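Local coordinates for protein AlyQ (Persicobacter sp. CCB-QB2, PDB 7D2A) that binds uronic acid sugars of alginate through a family 32 carbohydrate-binding module, here holding a 4,5-unsaturated mannuronic acid unit, at residues K53-V58 with V129-A134; A61-D66 with W123-E128; S67-F72 with S88-G93. All blocks are in the same frame, centred on the assembly; numbering follows the deposited sequence.

Contact 1 (K53-V58 with V129-A134); sequences KTVNQV and VAIFHA
Thr-54 lays its methyl CG2 over one face of the His-133 imidazole. The methyl sits 3.8 Å from the ring centroid of His-133, only 14° off the ring normal, a CH-pi contact. At the edge of the same ring, in its plane, comes ND2 of Asn-56, 3.5 Å from CD2 of His-133. The Asn-56 amide stands steeply to this ring, with the two planes 76° apart. The Phe-132 ring has the backbone O of Gln-57 at its edge and NE2 of Gln-57 lying obliquely to it. Lys-59 makes a cation-pi contact with this phenyl ring, and the His-6 ring meets it nearly at right angles.

The Asn-56 amide clasps the backbone of Ala-134 at both ends. Ala-134 N donates to OD1 of Asn-56 at 2.7 Å. ND2 of Asn-56 returns a nearly straight bond of 3.0 Å to Ala-134 O, in the amide plane and on a lone pair of the carbonyl. With chi1 at 65°, CG of Asn-56 lies between its own N and carbonyl carbon, and this turns the amide to the end of the other strand. The two bonds fix its rotation.

The backbones form a classic beta bulge. Asn-56 and Gln-57 both face Phe-132 where strands 52-62 and 123-133 of the beta-sandwich pair antiparallel. Asn-56 N donates to Phe-132 O at 3.1 Å, while Gln-57 N reaches the same oxygen only weakly. Phe-132 N closes the pair by donating to Gln-57 O at 2.9 Å.

On the face with Val-58 and Ile-131, the packing is apolar. CG1 of Val-55 meets CG2 of Ile-131 at 3.8 Å. Phe-47, Leu-49 and Ile-111 of the other sheet cover these side chains.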
loop_
_atom_site.group_PDB
_atom_site.type_symbol
_atom_site.label_atom_id
_atom_site.label_comp_id
_atom_site.label_asym_id
_atom_site.label_seq_id
_atom_site.Cartn_x
_atom_site.Cartn_y
_atom_site.Cartn_z
ATOM N N LYS A 53 -3.096 10.294 -12.587
ATOM C CA LYS A 53 -2.885 9.244 -13.590
ATOM C C LYS A 53 -4.072 8.295 -13.551
ATOM O O LYS A 53 -4.721 8.199 -12.504
ATOM C CB LYS A 53 -1.649 8.399 -13.266
ATOM C CG LYS A 53 -0.390 9.193 -12.972
ATOM C CD LYS A 53 0.193 9.663 -14.217
ATOM C CE LYS A 53 1.556 10.279 -14.005
ATOM N NZ LYS A 53 1.915 11.056 -15.208
ATOM N N THR A 54 -4.300 7.585 -14.634
ATOM C CA THR A 54 -5.299 6.481 -14.654
ATOM C C THR A 54 -4.726 5.265 -13.940
ATOM O O THR A 54 -3.683 4.817 -14.296
ATOM C CB THR A 54 -5.731 6.121 -16.062
ATOM O OG1 THR A 54 -6.258 7.314 -16.660
ATOM C CG2 THR A 54 -6.782 5.040 -16.030
ATOM N N VAL A 55 -5.370 4.824 -12.882
ATOM C CA VAL A 55 -4.882 3.724 -12.044
ATOM C C VAL A 55 -5.960 2.653 -11.968
ATOM O O VAL A 55 -7.127 3.022 -11.732
ATOM C CB VAL A 55 -4.515 4.241 -10.647
ATOM C CG1 VAL A 55 -4.090 3.153 -9.739
ATOM C CG2 VAL A 55 -3.441 5.333 -10.648
ATOM N N ASN A 56 -5.580 1.396 -12.066
ATOM C CA ASN A 56 -6.535 0.302 -11.844
ATOM C C ASN A 56 -5.972 -0.863 -11.046
ATOM O O ASN A 56 -6.629 -1.915 -10.943
ATOM C CB ASN A 56 -7.157 -0.157 -13.178
ATOM C CG ASN A 56 -6.132 -0.783 -14.110
ATOM O OD1 ASN A 56 -4.965 -0.967 -13.702
ATOM N ND2 ASN A 56 -6.565 -1.162 -15.299
ATOM N N GLN A 57 -4.761 -0.710 -10.518
ATOM C CA GLN A 57 -4.124 -1.851 -9.831
ATOM C C GLN A 57 -3.034 -1.332 -8.898
ATOM O O GLN A 57 -2.238 -0.436 -9.225
ATOM C CB GLN A 57 -3.525 -2.823 -10.829
ATOM C CG GLN A 57 -3.022 -4.078 -10.183
ATOM C CD GLN A 57 -2.626 -5.049 -11.273
ATOM O OE1 GLN A 57 -3.445 -5.812 -11.802
ATOM N NE2 GLN A 57 -1.423 -4.871 -11.718
ATOM N N VAL A 58 -3.081 -1.850 -7.679
ATOM C CA VAL A 58 -2.059 -1.589 -6.659
ATOM C C VAL A 58 -1.528 -2.949 -6.277
ATOM O O VAL A 58 -2.310 -3.805 -5.941
ATOM C CB VAL A 58 -2.596 -0.807 -5.457
ATOM C CG1 VAL A 58 -1.581 -0.782 -4.349
ATOM C CG2 VAL A 58 -3.077 0.559 -5.855
ATOM N N VAL A 129 5.524 -1.617 -2.553
ATOM C CA VAL A 129 4.271 -1.243 -3.245
ATOM C C VAL A 129 4.604 -0.803 -4.650
ATOM O O VAL A 129 5.625 -0.080 -4.826
ATOM C CB VAL A 129 3.532 -0.149 -2.463
ATOM C CG1 VAL A 129 2.335 0.403 -3.263
ATOM C CG2 VAL A 129 3.025 -0.653 -1.145
ATOM N N ALA A 130 3.720 -1.106 -5.577
ATOM C CA ALA A 130 3.819 -0.626 -6.961
ATOM C C ALA A 130 2.416 -0.313 -7.462
ATOM O O ALA A 130 1.445 -0.937 -7.034
ATOM C CB ALA A 130 4.579 -1.604 -7.800
ATOM N N ILE A 131 2.278 0.640 -8.350
ATOM C CA ILE A 131 0.972 1.218 -8.730
ATOM C C ILE A 131 0.989 1.249 -10.233
ATOM O O ILE A 131 1.981 1.860 -10.817
ATOM C CB ILE A 131 0.771 2.615 -8.123
ATOM C CG1 ILE A 131 0.790 2.505 -6.595
ATOM C CG2 ILE A 131 -0.495 3.260 -8.649
ATOM C CD1 ILE A 131 0.741 3.814 -5.870
ATOM N N PHE A 132 -0.109 0.738 -10.848
ATOM C CA PHE A 132 -0.190 0.407 -12.281
ATOM C C PHE A 132 -1.449 0.933 -12.944
ATOM O O PHE A 132 -2.534 1.076 -12.334
ATOM C CB PHE A 132 -0.173 -1.112 -12.448
ATOM C CG PHE A 132 1.070 -1.767 -11.928
ATOM C CD1 PHE A 132 1.190 -1.986 -10.572
ATOM C CD2 PHE A 132 2.099 -2.131 -12.765
ATOM C CE1 PHE A 132 2.300 -2.634 -10.060
ATOM C CE2 PHE A 132 3.244 -2.744 -12.237
ATOM C CZ PHE A 132 3.328 -2.981 -10.898
ATOM N N HIS A 133 -1.340 1.122 -14.251
ATOM C CA HIS A 133 -2.476 1.016 -15.193
ATOM C C HIS A 133 -2.262 -0.289 -15.937
ATOM O O HIS A 133 -1.377 -0.327 -16.861
ATOM C CB HIS A 133 -2.564 2.250 -16.062
ATOM C CG HIS A 133 -3.769 2.270 -16.931
ATOM N ND1 HIS A 133 -3.921 3.194 -17.965
ATOM C CD2 HIS A 133 -4.874 1.500 -16.909
ATOM C CE1 HIS A 133 -5.099 2.954 -18.543
ATOM N NE2 HIS A 133 -5.713 1.938 -17.910
ATOM N N ALA A 134 -2.927 -1.350 -15.494
ATOM C CA ALA A 134 -2.742 -2.738 -15.977
ATOM C C ALA A 134 -3.637 -3.000 -17.185
ATOM O O ALA A 134 -4.775 -2.443 -17.270
ATOM C CB ALA A 134 -3.037 -3.678 -14.850
#

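Contact 2 (A61-D66 with W123-E128); sequences AWYNGD and WNSITE. With CA (calcium ion), chain C; MAW (4-deoxy-alpha-L-erythro-hex-4-enopyranuronic acid), chain B.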
loop_
_atom_site.group_PDB
_atom_site.type_symbol
_atom_site.label_atom_id
_atom_site.label_comp_id
_atom_site.label_asym_id
_atom_site.label_seq_id
_atom_site.Cartn_x
_atom_site.Cartn_y
_atom_site.Cartn_z
ATOM N N ALA A 61 3.509 -6.060 -1.412
ATOM C CA ALA A 61 4.203 -7.197 -0.775
ATOM C C ALA A 61 4.186 -6.965 0.718
ATOM O O ALA A 61 4.574 -5.886 1.195
ATOM C CB ALA A 61 5.606 -7.342 -1.321
ATOM N N TRP A 62 3.787 -7.989 1.450
ATOM C CA TRP A 62 3.573 -7.919 2.905
ATOM C C TRP A 62 4.722 -8.552 3.683
ATOM O O TRP A 62 5.252 -9.590 3.279
ATOM C CB TRP A 62 2.259 -8.593 3.240
ATOM C CG TRP A 62 1.098 -7.872 2.646
ATOM C CD1 TRP A 62 0.516 -8.153 1.448
ATOM C CD2 TRP A 62 0.371 -6.785 3.222
ATOM N NE1 TRP A 62 -0.480 -7.254 1.194
ATOM C CE2 TRP A 62 -0.621 -6.414 2.274
ATOM C CE3 TRP A 62 0.488 -6.071 4.423
ATOM C CZ2 TRP A 62 -1.505 -5.358 2.539
ATOM C CZ3 TRP A 62 -0.365 -5.023 4.661
ATOM C CH2 TRP A 62 -1.339 -4.667 3.717
ATOM N N TYR A 63 5.096 -7.892 4.766
ATOM C CA TYR A 63 6.123 -8.454 5.682
ATOM C C TYR A 63 5.565 -9.738 6.273
ATOM O O TYR A 63 4.409 -9.733 6.708
ATOM C CB TYR A 63 6.411 -7.469 6.805
ATOM C CG TYR A 63 7.420 -7.917 7.828
ATOM C CD1 TYR A 63 8.737 -8.159 7.476
ATOM C CD2 TYR A 63 7.039 -8.049 9.149
ATOM C CE1 TYR A 63 9.671 -8.504 8.430
ATOM C CE2 TYR A 63 7.978 -8.378 10.114
ATOM C CZ TYR A 63 9.278 -8.622 9.746
ATOM O OH TYR A 63 10.157 -8.983 10.739
ATOM N N ASN A 64 6.344 -10.816 6.266
ATOM C CA ASN A 64 5.860 -12.127 6.759
ATOM C C ASN A 64 4.599 -12.512 5.980
ATOM O O ASN A 64 3.652 -13.118 6.536
ATOM C CB ASN A 64 5.638 -12.120 8.268
ATOM C CG ASN A 64 6.925 -12.103 9.059
ATOM O OD1 ASN A 64 7.982 -12.394 8.518
ATOM N ND2 ASN A 64 6.827 -11.755 10.324
ATOM N N GLY A 65 4.558 -12.153 4.700
ATOM C CA GLY A 65 3.338 -12.274 3.911
ATOM C C GLY A 65 2.968 -13.710 3.657
ATOM O O GLY A 65 1.785 -13.957 3.296
ATOM N N ASP A 66 3.894 -14.638 3.825
ATOM C CA ASP A 66 3.609 -16.067 3.594
ATOM C C ASP A 66 3.204 -16.751 4.905
ATOM O O ASP A 66 3.095 -17.984 4.886
ATOM C CB ASP A 66 4.790 -16.763 2.924
ATOM C CG ASP A 66 5.988 -16.908 3.825
ATOM O OD1 ASP A 66 6.016 -16.284 4.895
ATOM O OD2 ASP A 66 6.890 -17.616 3.424
ATOM N N TRP A 123 0.358 -4.971 14.052
ATOM C CA TRP A 123 1.266 -4.205 13.166
ATOM C C TRP A 123 0.756 -4.198 11.718
ATOM O O TRP A 123 0.056 -5.111 11.243
ATOM C CB TRP A 123 2.708 -4.709 13.207
ATOM C CG TRP A 123 3.376 -4.323 14.484
ATOM C CD1 TRP A 123 3.342 -4.959 15.702
ATOM C CD2 TRP A 123 4.151 -3.143 14.649
ATOM N NE1 TRP A 123 4.089 -4.232 16.600
ATOM C CE2 TRP A 123 4.585 -3.109 15.991
ATOM C CE3 TRP A 123 4.565 -2.126 13.777
ATOM C CZ2 TRP A 123 5.386 -2.088 16.483
ATOM C CZ3 TRP A 123 5.368 -1.138 14.270
ATOM C CH2 TRP A 123 5.800 -1.118 15.609
ATOM N N ASN A 124 1.143 -3.152 11.022
ATOM C CA ASN A 124 0.977 -3.041 9.555
ATOM C C ASN A 124 2.373 -2.886 8.977
ATOM O O ASN A 124 3.057 -1.893 9.236
ATOM C CB ASN A 124 0.145 -1.826 9.175
ATOM C CG ASN A 124 -1.132 -1.784 9.969
ATOM O OD1 ASN A 124 -2.040 -2.543 9.648
ATOM N ND2 ASN A 124 -1.154 -0.948 11.022
ATOM N N SER A 125 2.799 -3.916 8.225
ATOM C CA SER A 125 4.186 -3.941 7.731
ATOM C C SER A 125 4.178 -4.366 6.264
ATOM O O SER A 125 3.796 -5.504 5.956
ATOM C CB SER A 125 5.027 -4.903 8.595
ATOM O OG SER A 125 5.135 -4.349 9.935
ATOM N N ILE A 126 4.657 -3.490 5.408
ATOM C CA ILE A 126 4.613 -3.614 3.939
ATOM C C ILE A 126 6.038 -3.515 3.425
ATOM O O ILE A 126 6.709 -2.528 3.746
ATOM C CB ILE A 126 3.657 -2.589 3.301
ATOM C CG1 ILE A 126 2.234 -2.767 3.874
ATOM C CG2 ILE A 126 3.716 -2.708 1.796
ATOM C CD1 ILE A 126 1.248 -1.720 3.384
ATOM N N THR A 127 6.479 -4.502 2.602
ATOM C CA THR A 127 7.860 -4.445 2.098
ATOM C C THR A 127 7.980 -3.698 0.773
ATOM O O THR A 127 9.015 -3.032 0.547
ATOM C CB THR A 127 8.429 -5.862 1.988
ATOM O OG1 THR A 127 7.626 -6.562 1.046
ATOM C CG2 THR A 127 8.451 -6.585 3.309
ATOM N N GLU A 128 6.984 -3.755 -0.091
ATOM C CA GLU A 128 7.050 -3.128 -1.430
ATOM C C GLU A 128 5.653 -2.728 -1.846
ATOM O O GLU A 128 4.723 -3.553 -1.581
ATOM C CB GLU A 128 7.673 -4.099 -2.435
ATOM C CG GLU A 128 9.184 -4.261 -2.282
ATOM C CD GLU A 128 9.934 -2.975 -2.592
ATOM O OE1 GLU A 128 9.879 -2.555 -3.790
ATOM O OE2 GLU A 128 10.607 -2.370 -1.698
HETATM CA CA CA C . 11.324 -2.543 0.551
HETATM C C1 MAW B . 7.275 -5.614 15.525
HETATM C C2 MAW B . 8.394 -4.828 14.968
HETATM O O2 MAW B . 9.480 -5.644 14.444
HETATM C C3 MAW B . 7.785 -3.944 13.846
HETATM O O3 MAW B . 8.795 -3.385 13.028
HETATM C C4 MAW B . 6.820 -4.796 13.005
HETATM C C5 MAW B . 6.456 -6.012 13.331
HETATM O O5 MAW B . 6.905 -6.623 14.571
HETATM C C6 MAW B . 5.555 -6.831 12.573
HETATM O O6A MAW B . 5.253 -7.969 13.055
HETATM O O6B MAW B . 5.025 -6.410 11.476
HETATM O O HOH W 1 7.309 -9.391 1.433
#
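Ala-61, Trp-62 and Tyr-63 form the tight part of this contact, against residues 125-128. Ala-61 N donates to Glu-128 O at 2.8 Å. Ala-61 O accepts a short bond from Thr-127 N, 2.7 Å, and a weak one from Glu-128 N. Thr-127 and Glu-128 thus both face Ala-61, a classic beta bulge. The Trp-62 indole runs alongside Ile-126, with CZ3 of Trp-62 3.5 Å from CG1 of Ile-126. Its NE1 has its partner in Tyr-101. Tyr-63 N reaches Ser-125 O from above the carbonyl plane, and CB of Tyr-63 packs 3.4 Å from CB of Ser-125.

The loose side begins where water 1 bridges Trp-62 O and OG1 of Thr-127. A type II turn from Trp-62 to Gly-65 then leads the chain away from 123-128.

The sugar sits beside Tyr-63, on Ser-125 and Trp-123. OG of Ser-125, anti to its carbonyl carbon (chi1 -67°), is directed to O6B of the sugar, 2.6 Å away. Asp-20, Arg-35, Arg-68 and Asn-121 also bond the sugar. The Trp-123 indole lies under its ring. An alanine in place of Trp-123 would probably leave this sugar face without its platform and free the ring to tilt.

Thr-127 O and Glu-128 OE2 each bind calcium at 2.4 Å, with Asn-26, Asp-29, Asn-31 and Thr-34. An aromatic platform under the sugar is typical of carbohydrate-binding modules, here in the uronic-acid pocket of a CBM32 domain.

Contact 3 (S67-F72 with S88-G93); sequences SRTSGF and SGTSSG. With MAW (4-deoxy-alpha-L-erythro-hex-4-enopyranuronic acid), chain B.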
loop_
_atom_site.group_PDB
_atom_site.type_symbol
_atom_site.label_atom_id
_atom_site.label_comp_id
_atom_site.label_asym_id
_atom_site.label_seq_id
_atom_site.Cartn_x
_atom_site.Cartn_y
_atom_site.Cartn_z
ATOM N N SER A 67 3.009 -16.004 6.000
ATOM C CA SER A 67 2.713 -16.638 7.315
ATOM C C SER A 67 1.623 -15.901 8.100
ATOM O O SER A 67 1.272 -16.375 9.198
ATOM C CB SER A 67 3.959 -16.784 8.139
ATOM O OG SER A 67 4.408 -15.527 8.628
ATOM N N ARG A 68 1.045 -14.835 7.556
ATOM C CA ARG A 68 -0.043 -14.137 8.246
ATOM C C ARG A 68 -0.857 -13.354 7.216
ATOM O O ARG A 68 -0.321 -13.035 6.141
ATOM C CB ARG A 68 0.533 -13.239 9.338
ATOM C CG ARG A 68 1.151 -11.957 8.801
ATOM C CD ARG A 68 2.026 -11.298 9.840
ATOM N NE ARG A 68 2.250 -9.884 9.543
ATOM C CZ ARG A 68 2.998 -9.081 10.282
ATOM N NH1 ARG A 68 3.667 -9.537 11.359
ATOM N NH2 ARG A 68 3.087 -7.820 9.919
ATOM N N THR A 69 -2.085 -13.051 7.579
ATOM C CA THR A 69 -2.996 -12.247 6.744
ATOM C C THR A 69 -3.146 -10.857 7.365
ATOM O O THR A 69 -3.200 -10.717 8.611
ATOM C CB THR A 69 -4.358 -12.932 6.587
ATOM O OG1 THR A 69 -4.913 -13.172 7.891
ATOM C CG2 THR A 69 -4.238 -14.249 5.854
ATOM N N SER A 70 -3.183 -9.834 6.539
ATOM C CA SER A 70 -3.224 -8.445 6.990
ATOM C C SER A 70 -4.429 -7.763 6.340
ATOM O O SER A 70 -4.592 -7.849 5.126
ATOM C CB SER A 70 -1.864 -7.753 6.701
ATOM O OG SER A 70 -1.476 -6.843 7.737
ATOM N N GLY A 71 -5.263 -7.117 7.142
ATOM C CA GLY A 71 -6.438 -6.402 6.636
ATOM C C GLY A 71 -6.098 -4.992 6.203
ATOM O O GLY A 71 -5.210 -4.356 6.762
ATOM N N PHE A 72 -6.700 -4.548 5.107
ATOM C CA PHE A 72 -6.364 -3.230 4.536
ATOM C C PHE A 72 -7.483 -2.726 3.631
ATOM O O PHE A 72 -8.398 -3.441 3.282
ATOM C CB PHE A 72 -5.047 -3.309 3.749
ATOM C CG PHE A 72 -5.175 -4.067 2.466
ATOM C CD1 PHE A 72 -5.090 -5.452 2.433
ATOM C CD2 PHE A 72 -5.411 -3.394 1.275
ATOM C CE1 PHE A 72 -5.231 -6.157 1.245
ATOM C CE2 PHE A 72 -5.596 -4.097 0.102
ATOM C CZ PHE A 72 -5.535 -5.471 0.085
ATOM N N SER A 88 -11.111 -3.004 -0.566
ATOM C CA SER A 88 -11.003 -3.411 0.850
ATOM C C SER A 88 -10.853 -4.920 0.877
ATOM O O SER A 88 -11.589 -5.662 0.141
ATOM C CB SER A 88 -12.197 -2.940 1.597
ATOM O OG SER A 88 -12.063 -3.296 2.955
ATOM N N GLY A 89 -9.912 -5.429 1.656
ATOM C CA GLY A 89 -9.752 -6.877 1.719
ATOM C C GLY A 89 -8.717 -7.271 2.739
ATOM O O GLY A 89 -8.417 -6.496 3.667
ATOM N N THR A 90 -8.177 -8.451 2.529
ATOM C CA THR A 90 -7.198 -9.077 3.427
ATOM C C THR A 90 -6.145 -9.712 2.531
ATOM O O THR A 90 -6.533 -10.367 1.581
ATOM C CB THR A 90 -7.857 -10.149 4.287
ATOM O OG1 THR A 90 -8.940 -9.517 4.975
ATOM C CG2 THR A 90 -6.894 -10.767 5.255
ATOM N N SER A 91 -4.900 -9.548 2.866
ATOM C CA SER A 91 -3.790 -10.138 2.103
ATOM C C SER A 91 -3.974 -11.649 2.175
ATOM O O SER A 91 -4.625 -12.174 3.128
ATOM C CB SER A 91 -2.472 -9.676 2.613
ATOM O OG SER A 91 -2.193 -10.208 3.893
ATOM N N SER A 92 -3.360 -12.371 1.241
ATOM C CA SER A 92 -3.604 -13.821 1.079
ATOM C C SER A 92 -2.985 -14.637 2.216
ATOM O O SER A 92 -3.524 -15.734 2.490
ATOM C CB SER A 92 -3.119 -14.291 -0.244
ATOM O OG SER A 92 -1.717 -14.312 -0.306
ATOM N N GLY A 93 -1.879 -14.163 2.796
ATOM C CA GLY A 93 -1.067 -14.980 3.703
ATOM C C GLY A 93 -0.346 -16.115 2.990
ATOM O O GLY A 93 0.207 -17.000 3.684
HETATM C C1 MAW B . 7.275 -5.614 15.525
HETATM C C2 MAW B . 8.394 -4.828 14.968
HETATM O O2 MAW B . 9.480 -5.644 14.444
HETATM C C3 MAW B . 7.785 -3.944 13.846
HETATM O O3 MAW B . 8.795 -3.385 13.028
HETATM C C4 MAW B . 6.820 -4.796 13.005
HETATM C C5 MAW B . 6.456 -6.012 13.331
HETATM O O5 MAW B . 6.905 -6.623 14.571
HETATM C C6 MAW B . 5.555 -6.831 12.573
HETATM O O6A MAW B . 5.253 -7.969 13.055
HETATM O O6B MAW B . 5.025 -6.410 11.476
HETATM O O HOH W 2 0.259 -10.577 5.146
#
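Ser-91 turns its hydroxyl back over its own backbone, chi1 69°, and this brings OG to Ser-70 N. Ser-70 N donates to Ser-91 OG at 2.8 Å. Ser-91 N in turn donates to Ser-70 O, also at 2.8 Å and nearly straight. The hydroxyl thus takes the place of a backbone acceptor where the strands end. Water 2 extends this grip, donating to Arg-68 O and bonding to OG of Ser-91.

Phe-72 has a similar first torsion, 71°, which swings its ring across the hairpin. The edge of the ring meets the backbone there, and CE1 of Phe-72 is 3.8 Å from Ser-91 N. Phe-72 and Gly-89 form an antiparallel hydrogen-bonded pair, with a 3.0 Å bond from each N to the other's O. Gly-93 has positive phi, and its CA lies 3.2 Å from Arg-68 O.

Arg-68 points away from this packing into the sugar pocket. Its chain is extended from CG to NE, and its guanidinium meets the sugar carboxylate edge-on. NH1 of Arg-68 donates to O6A of the sugar at 2.8 Å. NH2 of Arg-68 donates to O6B of the sugar at 2.9 Å. The two bonds hold the carboxylate from one edge, and Ser-125 OG also bonds O6B.

The contact spans the open end of hairpin 70-77/84-90. Strand 84-90 is outermost in its five-stranded sheet, strand 110-118 flanks 70-77 on its other side, and Trp-62 and Tyr-101 of the facing sheet pack on Phe-72.

In the fold
Contacts 1 and 2 both use strands 52-62 and 123-133, the latter broken at a corner at Thr-127. Their centres lie 19 Å apart on opposite sides of the chain's centre. Contact 3 belongs to the other sheet, through hairpin 70-77/84-90. Along the chain the three are nested: contact 3 inside the loop closed by contact 2, and that inside contact 1. Contacts 2 and 3 are close, about 9 Å between centres. They meet where Trp-62 packs on Ser-70, Phe-72 and Ser-91, and both touch the same sugar. The binding site is therefore built from loops and strand ends at one end of the sandwich, while contact 1 ties strands far from it.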